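Local coordinates for hypothetical protein (Fusobacterium nucleatum subsp. nucleatum, PDB 2GSL) that is probably a Mini-III-type ribonuclease of the RNase III superfamily that takes part in RNA processing and binds magnesium, at residues K8-L18 against E71-A79; A54-I64 against E95-I105. One frame throughout, in Å; residues are numbered along the deposited sequence.

In the fold
Both contacts lean on helix 93-111, which forms one half of interaction 2 and packs against interaction 1 through L111 and A108. Their centres are about 14 Å apart, and they meet directly: A79 CB packs on A101 CA and L18 CB on A104 O, both at 3.6 Å. The four segments alternate along the chain, with helix 70-80 between helices 54-64 and 93-111. Interaction 2 holds the metal ligand E103, whose side chain is about 3 Å from that of D23, the other protein ligand of the magnesium ion and probably the active-site aspartate. Interaction 1 is more remote, its L18 side chain about 12 Å from the ion, yet its helix 15-34 carries D23.

Interaction 1 (K8-L18 against E71-A79); sequences KDIRDYSGLEL and EFKVIGKRA
R78 reaches out from helix 70-80 and grips two backbone carbonyls of the N-terminal arm at once. Its NH1 donates to Y13 O at 2.7 Å, lying in the carbonyl plane and nearly straight (N-H...O 172°). NH2 donates to D9 O at 2.8 Å from above that carbonyl's plane. Both oxygens lie almost in the guanidinium plane, a two-pronged, edge-on arrangement that fixes the rotation of the group. CG of R78 sits between the backbone N and the carbonyl carbon (chi1 67°), and the chain then bends at chi3 to bring the guanidinium to the arm. The closest fit of the backbones is nearby, where G15, with no side chain to intervene, lets its CA come within 5.0 Å of the CA of A79. Next to it L18 CD1 meets I75 CG2 at 3.9 Å, the two side chains crossing at about a right angle; L111 and A108 of helix 93-111 extend this apolar patch.

The turn from arm to helix is a capping box. S14 OG accepts from E17 N, while E17 OE1 accepts from S14 N at 2.9 Å and from the S14 hydroxyl as well. S14, the N-cap residue, and E17 thus satisfy each other's backbone N-H at the start of helix 15-34, directly after the carbonyl that R78 holds.

Toward K8 the contact loosens. K8, D9 and I10 are poorly ordered, and the salt bridge from K8 NZ to E71 OE2 is long, at 3.6 Å. D9 OD2 lies 3.8 Å from the same E71 OE2, two like charges whose repulsion the lysine may partly offset. Between this margin and the arginine, D9 CB rests on I75 CD1, whereas the exposed I10 brings CG2 obliquely to NH2 of R78.

Interaction 2 (A54-I64 against E95-I105); sequences AKYQSLIYKKI and EYKEATALEAI. With MG (magnesium ion), chain G.
Y61 lays its ring against helix 93-111, one face over E98 CA, with CD1 3.6 Å from E98 CG. CG of Y61 lies anti to the backbone N (chi1 175°), pointing the ring into a hole formed by E98, A101, L102 and I105; CE2 meets A101 CB at 3.6 Å. The exchange is reciprocal: L102 enters a hole between Q57, I60, Y61 and I64, dividing its methyls so that CD1 faces Q57 and CD2 touches I60 CG2 at 3.7 Å. Such knobs-into-holes packing runs both ways although the axes of the 54-64 and 95-105 segments are inclined at 67°. Earlier in helix 54-64, A54 CB packs on A99 CB.

Polar pairs flank this core. S58 OG donates a hydrogen bond to E98 OE2 at 2.8 Å, nearly along that oxygen's C-O axis; E98 OE1 is held by K80 in a salt bridge. K55 NZ makes a salt bridge with E95 OE2 at 3.6 Å.

Q57 and E103 turn their flat groups almost perpendicular, 86° apart, with a weak hydrogen bond of 3.3 Å from Q57 NE2 to E103 OE1. As modelled, Q57 NE2 lies 3.2 Å from the magnesium ion, so the amide's orientation is doubtful. E103 OE1 binds the ion together with D23 and three waters, one of which also donates to E103 OE2. Acidic ligands from separate helices converging on a metal are characteristic of the all-helical RNase III domain.

Interaction 1 (K8-L18 against E71-A79)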
# COMPACT_ATOMS: atom_id res chain seq x y z
N LYS A 8 9.28 -6.12 -18.56
CA LYS A 8 8.86 -4.78 -18.98
C LYS A 8 7.38 -4.56 -18.71
O LYS A 8 6.61 -5.52 -18.58
CB LYS A 8 9.15 -4.57 -20.48
CG LYS A 8 9.00 -3.12 -20.95
CD LYS A 8 9.95 -2.19 -20.20
CE LYS A 8 9.82 -0.74 -20.65
NZ LYS A 8 10.74 0.15 -19.90
N ASP A 9 6.97 -3.29 -18.63
CA ASP A 9 5.58 -2.93 -18.37
C ASP A 9 4.67 -3.48 -19.44
O ASP A 9 3.45 -3.56 -19.26
CB ASP A 9 5.43 -1.41 -18.32
CG ASP A 9 6.41 -0.76 -17.37
OD1 ASP A 9 6.63 -1.30 -16.27
OD2 ASP A 9 6.96 0.31 -17.73
N ILE A 10 5.25 -3.85 -20.57
CA ILE A 10 4.48 -4.40 -21.67
C ILE A 10 4.99 -5.80 -21.95
O ILE A 10 4.31 -6.59 -22.59
CB ILE A 10 4.62 -3.55 -22.96
CG1 ILE A 10 6.06 -3.58 -23.48
CG2 ILE A 10 4.19 -2.10 -22.67
CD1 ILE A 10 6.23 -2.93 -24.84
N ARG A 11 6.19 -6.11 -21.45
CA ARG A 11 6.81 -7.42 -21.66
C ARG A 11 5.83 -8.53 -21.30
O ARG A 11 5.74 -9.54 -22.00
CB ARG A 11 8.07 -7.57 -20.81
CG ARG A 11 8.89 -8.82 -21.12
CD ARG A 11 9.63 -8.69 -22.46
NE ARG A 11 10.44 -9.87 -22.75
CZ ARG A 11 11.33 -9.93 -23.75
NH1 ARG A 11 12.02 -11.05 -23.94
NH2 ARG A 11 11.52 -8.89 -24.54
N ASP A 12 5.10 -8.34 -20.21
CA ASP A 12 4.13 -9.33 -19.78
C ASP A 12 3.39 -8.80 -18.56
O ASP A 12 3.19 -9.52 -17.58
CB ASP A 12 4.84 -10.67 -19.48
CG ASP A 12 3.95 -11.89 -19.74
OD1 ASP A 12 3.29 -11.95 -20.81
OD2 ASP A 12 3.92 -12.81 -18.89
N TYR A 13 2.99 -7.53 -18.61
CA TYR A 13 2.24 -6.90 -17.52
C TYR A 13 0.89 -6.37 -18.01
O TYR A 13 0.83 -5.48 -18.85
CB TYR A 13 3.04 -5.75 -16.89
CG TYR A 13 3.83 -6.12 -15.66
CD1 TYR A 13 5.22 -6.05 -15.65
CD2 TYR A 13 3.20 -6.53 -14.49
CE1 TYR A 13 5.96 -6.38 -14.52
CE2 TYR A 13 3.93 -6.86 -13.35
CZ TYR A 13 5.31 -6.78 -13.37
OH TYR A 13 6.03 -7.10 -12.25
N SER A 14 -0.20 -6.92 -17.47
CA SER A 14 -1.53 -6.47 -17.87
C SER A 14 -1.86 -5.20 -17.10
O SER A 14 -1.32 -4.95 -16.02
CB SER A 14 -2.57 -7.52 -17.54
OG SER A 14 -2.88 -7.47 -16.16
N GLY A 15 -2.77 -4.40 -17.64
CA GLY A 15 -3.15 -3.17 -16.97
C GLY A 15 -3.80 -3.44 -15.63
O GLY A 15 -3.84 -2.56 -14.77
N LEU A 16 -4.29 -4.66 -15.46
CA LEU A 16 -4.95 -5.06 -14.23
C LEU A 16 -3.94 -5.42 -13.18
O LEU A 16 -4.20 -5.33 -11.98
CB LEU A 16 -5.84 -6.25 -14.51
CG LEU A 16 -7.20 -6.19 -13.84
CD1 LEU A 16 -7.90 -4.89 -14.22
CD2 LEU A 16 -8.02 -7.39 -14.26
N GLU A 17 -2.77 -5.88 -13.62
CA GLU A 17 -1.73 -6.24 -12.67
C GLU A 17 -1.07 -5.00 -12.12
O GLU A 17 -0.76 -4.93 -10.94
CB GLU A 17 -0.71 -7.14 -13.34
CG GLU A 17 -1.14 -8.57 -13.33
CD GLU A 17 -0.32 -9.41 -14.26
OE1 GLU A 17 -0.26 -9.05 -15.46
OE2 GLU A 17 0.26 -10.42 -13.79
N LEU A 18 -0.86 -4.02 -12.99
CA LEU A 18 -0.25 -2.77 -12.57
C LEU A 18 -1.19 -2.04 -11.63
O LEU A 18 -0.79 -1.58 -10.57
CB LEU A 18 0.06 -1.90 -13.80
CG LEU A 18 1.01 -2.51 -14.84
CD1 LEU A 18 0.92 -1.70 -16.11
CD2 LEU A 18 2.46 -2.53 -14.30
N GLU A 71 5.05 6.95 -23.08
CA GLU A 71 5.04 5.61 -22.50
C GLU A 71 3.90 5.37 -21.51
O GLU A 71 3.32 4.28 -21.46
CB GLU A 71 6.39 5.35 -21.82
CG GLU A 71 6.43 4.13 -20.90
CD GLU A 71 7.81 3.94 -20.27
OE1 GLU A 71 8.39 4.93 -19.75
OE2 GLU A 71 8.31 2.79 -20.29
N PHE A 72 3.57 6.40 -20.74
CA PHE A 72 2.52 6.31 -19.75
C PHE A 72 1.14 6.49 -20.35
O PHE A 72 0.19 5.80 -19.98
CB PHE A 72 2.76 7.35 -18.66
CG PHE A 72 4.01 7.11 -17.89
CD1 PHE A 72 5.00 8.08 -17.81
CD2 PHE A 72 4.24 5.87 -17.29
CE1 PHE A 72 6.19 7.82 -17.14
CE2 PHE A 72 5.42 5.60 -16.63
CZ PHE A 72 6.40 6.57 -16.55
N LYS A 73 1.03 7.43 -21.29
CA LYS A 73 -0.24 7.68 -21.94
C LYS A 73 -0.79 6.38 -22.53
O LYS A 73 -2.00 6.13 -22.48
CB LYS A 73 -0.06 8.72 -23.06
CG LYS A 73 0.38 10.10 -22.59
CD LYS A 73 0.25 11.11 -23.72
CE LYS A 73 0.18 12.54 -23.20
NZ LYS A 73 -0.13 13.54 -24.28
N VAL A 74 0.11 5.55 -23.07
CA VAL A 74 -0.24 4.26 -23.67
C VAL A 74 -0.84 3.35 -22.60
O VAL A 74 -1.95 2.83 -22.76
CB VAL A 74 1.03 3.57 -24.29
CG1 VAL A 74 0.66 2.21 -24.89
CG2 VAL A 74 1.63 4.45 -25.38
N ILE A 75 -0.09 3.15 -21.52
CA ILE A 75 -0.52 2.31 -20.41
C ILE A 75 -1.88 2.77 -19.91
O ILE A 75 -2.80 1.96 -19.72
CB ILE A 75 0.49 2.37 -19.26
CG1 ILE A 75 1.82 1.82 -19.74
CG2 ILE A 75 -0.03 1.58 -18.06
CD1 ILE A 75 2.89 1.79 -18.69
N GLY A 76 -2.02 4.08 -19.71
CA GLY A 76 -3.28 4.62 -19.25
C GLY A 76 -4.42 4.25 -20.17
O GLY A 76 -5.46 3.77 -19.71
N LYS A 77 -4.22 4.45 -21.47
CA LYS A 77 -5.26 4.17 -22.46
C LYS A 77 -5.70 2.71 -22.52
O LYS A 77 -6.89 2.43 -22.39
CB LYS A 77 -4.79 4.62 -23.86
CG LYS A 77 -5.91 4.79 -24.90
CD LYS A 77 -6.32 3.47 -25.56
CE LYS A 77 -5.42 3.10 -26.74
NZ LYS A 77 -5.64 3.95 -27.95
N ARG A 78 -4.76 1.79 -22.72
CA ARG A 78 -5.10 0.37 -22.80
C ARG A 78 -5.78 -0.08 -21.52
O ARG A 78 -6.58 -1.01 -21.53
CB ARG A 78 -3.87 -0.50 -23.06
CG ARG A 78 -2.84 -0.55 -21.94
CD ARG A 78 -2.07 -1.89 -21.92
NE ARG A 78 -0.64 -1.71 -21.60
CZ ARG A 78 0.09 -2.56 -20.89
NH1 ARG A 78 -0.46 -3.67 -20.39
NH2 ARG A 78 1.38 -2.32 -20.68
N ALA A 79 -5.44 0.58 -20.42
CA ALA A 79 -6.00 0.27 -19.11
C ALA A 79 -7.47 0.69 -19.01
O ALA A 79 -8.25 0.04 -18.33
CB ALA A 79 -5.17 0.95 -18.02

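Interaction 2 (A54-I64 against E95-I105)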
# COMPACT_ATOMS: atom_id res chain seq x y z
N ALA A 54 -12.62 5.66 -6.47
CA ALA A 54 -12.59 5.77 -7.93
C ALA A 54 -12.95 7.16 -8.45
O ALA A 54 -12.28 7.66 -9.37
CB ALA A 54 -13.51 4.73 -8.56
N LYS A 55 -13.97 7.80 -7.88
CA LYS A 55 -14.35 9.13 -8.35
C LYS A 55 -13.18 10.11 -8.29
O LYS A 55 -12.95 10.87 -9.24
CB LYS A 55 -15.52 9.69 -7.55
CG LYS A 55 -16.84 8.98 -7.81
CD LYS A 55 -17.95 9.52 -6.92
CE LYS A 55 -18.44 10.90 -7.40
NZ LYS A 55 -19.13 10.82 -8.73
N TYR A 56 -12.43 10.10 -7.19
CA TYR A 56 -11.30 11.01 -7.06
C TYR A 56 -10.14 10.64 -8.00
O TYR A 56 -9.69 11.47 -8.79
CB TYR A 56 -10.81 11.07 -5.61
CG TYR A 56 -9.86 12.22 -5.35
CD1 TYR A 56 -8.48 12.06 -5.53
CD2 TYR A 56 -10.33 13.49 -5.01
CE1 TYR A 56 -7.61 13.12 -5.39
CE2 TYR A 56 -9.46 14.57 -4.87
CZ TYR A 56 -8.09 14.37 -5.07
OH TYR A 56 -7.22 15.43 -4.98
N GLN A 57 -9.66 9.40 -7.94
CA GLN A 57 -8.57 9.04 -8.83
C GLN A 57 -8.91 9.45 -10.26
O GLN A 57 -8.03 9.85 -11.03
CB GLN A 57 -8.30 7.54 -8.76
CG GLN A 57 -8.54 6.97 -7.41
CD GLN A 57 -7.79 5.68 -7.20
OE1 GLN A 57 -6.56 5.68 -7.17
NE2 GLN A 57 -8.52 4.58 -7.04
N SER A 58 -10.20 9.36 -10.61
CA SER A 58 -10.67 9.73 -11.95
C SER A 58 -10.43 11.21 -12.26
O SER A 58 -10.09 11.57 -13.39
CB SER A 58 -12.17 9.42 -12.09
OG SER A 58 -12.67 9.85 -13.36
N LEU A 59 -10.61 12.06 -11.26
CA LEU A 59 -10.36 13.48 -11.48
C LEU A 59 -8.88 13.64 -11.69
O LEU A 59 -8.45 14.41 -12.55
CB LEU A 59 -10.78 14.30 -10.26
CG LEU A 59 -12.28 14.51 -10.05
CD1 LEU A 59 -12.51 15.40 -8.83
CD2 LEU A 59 -12.89 15.15 -11.31
N ILE A 60 -8.09 12.89 -10.92
CA ILE A 60 -6.65 12.96 -11.06
C ILE A 60 -6.26 12.59 -12.47
O ILE A 60 -5.65 13.39 -13.19
CB ILE A 60 -5.94 12.00 -10.09
CG1 ILE A 60 -6.18 12.44 -8.64
CG2 ILE A 60 -4.44 11.98 -10.38
CD1 ILE A 60 -5.62 13.81 -8.33
N TYR A 61 -6.63 11.39 -12.89
CA TYR A 61 -6.29 10.93 -14.24
C TYR A 61 -6.63 11.99 -15.28
O TYR A 61 -5.77 12.42 -16.04
CB TYR A 61 -7.01 9.60 -14.53
CG TYR A 61 -6.84 9.09 -15.94
CD1 TYR A 61 -7.69 9.52 -16.95
CD2 TYR A 61 -5.82 8.20 -16.27
CE1 TYR A 61 -7.53 9.08 -18.26
CE2 TYR A 61 -5.65 7.75 -17.57
CZ TYR A 61 -6.50 8.20 -18.57
OH TYR A 61 -6.33 7.80 -19.88
N LYS A 62 -7.88 12.45 -15.31
CA LYS A 62 -8.27 13.44 -16.29
C LYS A 62 -7.51 14.76 -16.20
O LYS A 62 -7.44 15.50 -17.18
CB LYS A 62 -9.77 13.67 -16.22
CG LYS A 62 -10.53 12.40 -16.54
CD LYS A 62 -12.01 12.47 -16.19
CE LYS A 62 -12.78 13.38 -17.09
NZ LYS A 62 -14.24 13.24 -16.83
N LYS A 63 -6.92 15.05 -15.04
CA LYS A 63 -6.16 16.29 -14.88
C LYS A 63 -4.69 16.16 -15.24
O LYS A 63 -4.00 17.16 -15.41
CB LYS A 63 -6.28 16.82 -13.45
CG LYS A 63 -7.70 17.26 -13.06
CD LYS A 63 -7.78 17.68 -11.59
CE LYS A 63 -7.05 19.00 -11.33
NZ LYS A 63 -7.77 20.20 -11.88
N ILE A 64 -4.20 14.92 -15.37
CA ILE A 64 -2.79 14.73 -15.71
C ILE A 64 -2.55 14.05 -17.05
O ILE A 64 -1.66 14.46 -17.79
CB ILE A 64 -2.04 13.92 -14.62
CG1 ILE A 64 -2.61 12.51 -14.52
CG2 ILE A 64 -2.16 14.61 -13.28
CD1 ILE A 64 -1.89 11.65 -13.50
N GLU A 95 -15.53 6.39 -14.98
CA GLU A 95 -14.74 6.80 -13.82
C GLU A 95 -13.95 5.64 -13.23
O GLU A 95 -12.78 5.79 -12.85
CB GLU A 95 -15.66 7.40 -12.76
CG GLU A 95 -16.39 8.63 -13.24
CD GLU A 95 -17.27 9.28 -12.19
OE1 GLU A 95 -17.81 10.37 -12.48
OE2 GLU A 95 -17.43 8.71 -11.08
N TYR A 96 -14.58 4.48 -13.17
CA TYR A 96 -13.93 3.30 -12.62
C TYR A 96 -12.74 2.94 -13.51
O TYR A 96 -11.64 2.68 -13.01
CB TYR A 96 -14.94 2.15 -12.58
CG TYR A 96 -14.45 0.96 -11.79
CD1 TYR A 96 -13.69 -0.04 -12.40
CD2 TYR A 96 -14.69 0.87 -10.43
CE1 TYR A 96 -13.17 -1.11 -11.66
CE2 TYR A 96 -14.18 -0.18 -9.68
CZ TYR A 96 -13.42 -1.16 -10.29
OH TYR A 96 -12.89 -2.16 -9.51
N LYS A 97 -12.95 2.96 -14.82
CA LYS A 97 -11.89 2.66 -15.76
C LYS A 97 -10.72 3.64 -15.57
O LYS A 97 -9.58 3.22 -15.39
CB LYS A 97 -12.42 2.71 -17.20
CG LYS A 97 -13.42 1.57 -17.51
CD LYS A 97 -14.49 1.99 -18.53
CE LYS A 97 -13.94 2.19 -19.96
NZ LYS A 97 -13.79 0.93 -20.77
N GLU A 98 -11.01 4.93 -15.60
CA GLU A 98 -9.96 5.93 -15.43
C GLU A 98 -9.29 5.77 -14.07
O GLU A 98 -8.14 6.17 -13.89
CB GLU A 98 -10.54 7.33 -15.57
CG GLU A 98 -10.80 7.72 -17.02
CD GLU A 98 -11.73 8.92 -17.13
OE1 GLU A 98 -11.92 9.41 -18.27
OE2 GLU A 98 -12.27 9.35 -16.08
N ALA A 99 -10.00 5.18 -13.12
CA ALA A 99 -9.45 4.96 -11.79
C ALA A 99 -8.40 3.86 -11.86
O ALA A 99 -7.38 3.88 -11.16
CB ALA A 99 -10.56 4.57 -10.82
N THR A 100 -8.66 2.88 -12.72
CA THR A 100 -7.76 1.75 -12.93
C THR A 100 -6.59 2.20 -13.79
O THR A 100 -5.45 1.81 -13.57
CB THR A 100 -8.48 0.64 -13.65
OG1 THR A 100 -9.64 0.27 -12.90
CG2 THR A 100 -7.56 -0.57 -13.81
N ALA A 101 -6.89 3.02 -14.78
CA ALA A 101 -5.86 3.52 -15.67
C ALA A 101 -4.87 4.32 -14.83
O ALA A 101 -3.66 4.25 -15.03
CB ALA A 101 -6.48 4.39 -16.76
N LEU A 102 -5.41 5.09 -13.88
CA LEU A 102 -4.57 5.90 -13.01
C LEU A 102 -3.71 4.98 -12.13
O LEU A 102 -2.50 5.19 -12.02
CB LEU A 102 -5.44 6.83 -12.14
CG LEU A 102 -4.89 7.87 -11.14
CD1 LEU A 102 -4.52 7.19 -9.84
CD2 LEU A 102 -3.73 8.62 -11.73
N GLU A 103 -4.31 3.96 -11.53
CA GLU A 103 -3.52 3.05 -10.69
C GLU A 103 -2.56 2.21 -11.53
O GLU A 103 -1.60 1.65 -11.02
CB GLU A 103 -4.43 2.11 -9.89
CG GLU A 103 -5.44 2.81 -9.02
CD GLU A 103 -6.14 1.88 -8.05
OE1 GLU A 103 -6.17 2.22 -6.84
OE2 GLU A 103 -6.67 0.82 -8.48
N ALA A 104 -2.83 2.13 -12.83
CA ALA A 104 -1.99 1.36 -13.72
C ALA A 104 -0.73 2.17 -13.99
O ALA A 104 0.38 1.65 -13.96
CB ALA A 104 -2.72 1.07 -15.02
N ILE A 105 -0.92 3.46 -14.26
CA ILE A 105 0.20 4.35 -14.51
C ILE A 105 1.07 4.45 -13.25
O ILE A 105 2.29 4.30 -13.33
CB ILE A 105 -0.28 5.74 -14.90
CG1 ILE A 105 -0.98 5.67 -16.25
CG2 ILE A 105 0.90 6.70 -14.95
CD1 ILE A 105 -1.69 6.95 -16.64
MG MG G . -8.24 1.53 -5.98
O HOH W 1 -8.28 -0.62 -6.76
O HOH W 2 -7.78 3.14 -4.32
O HOH W 3 -9.66 0.53 -4.40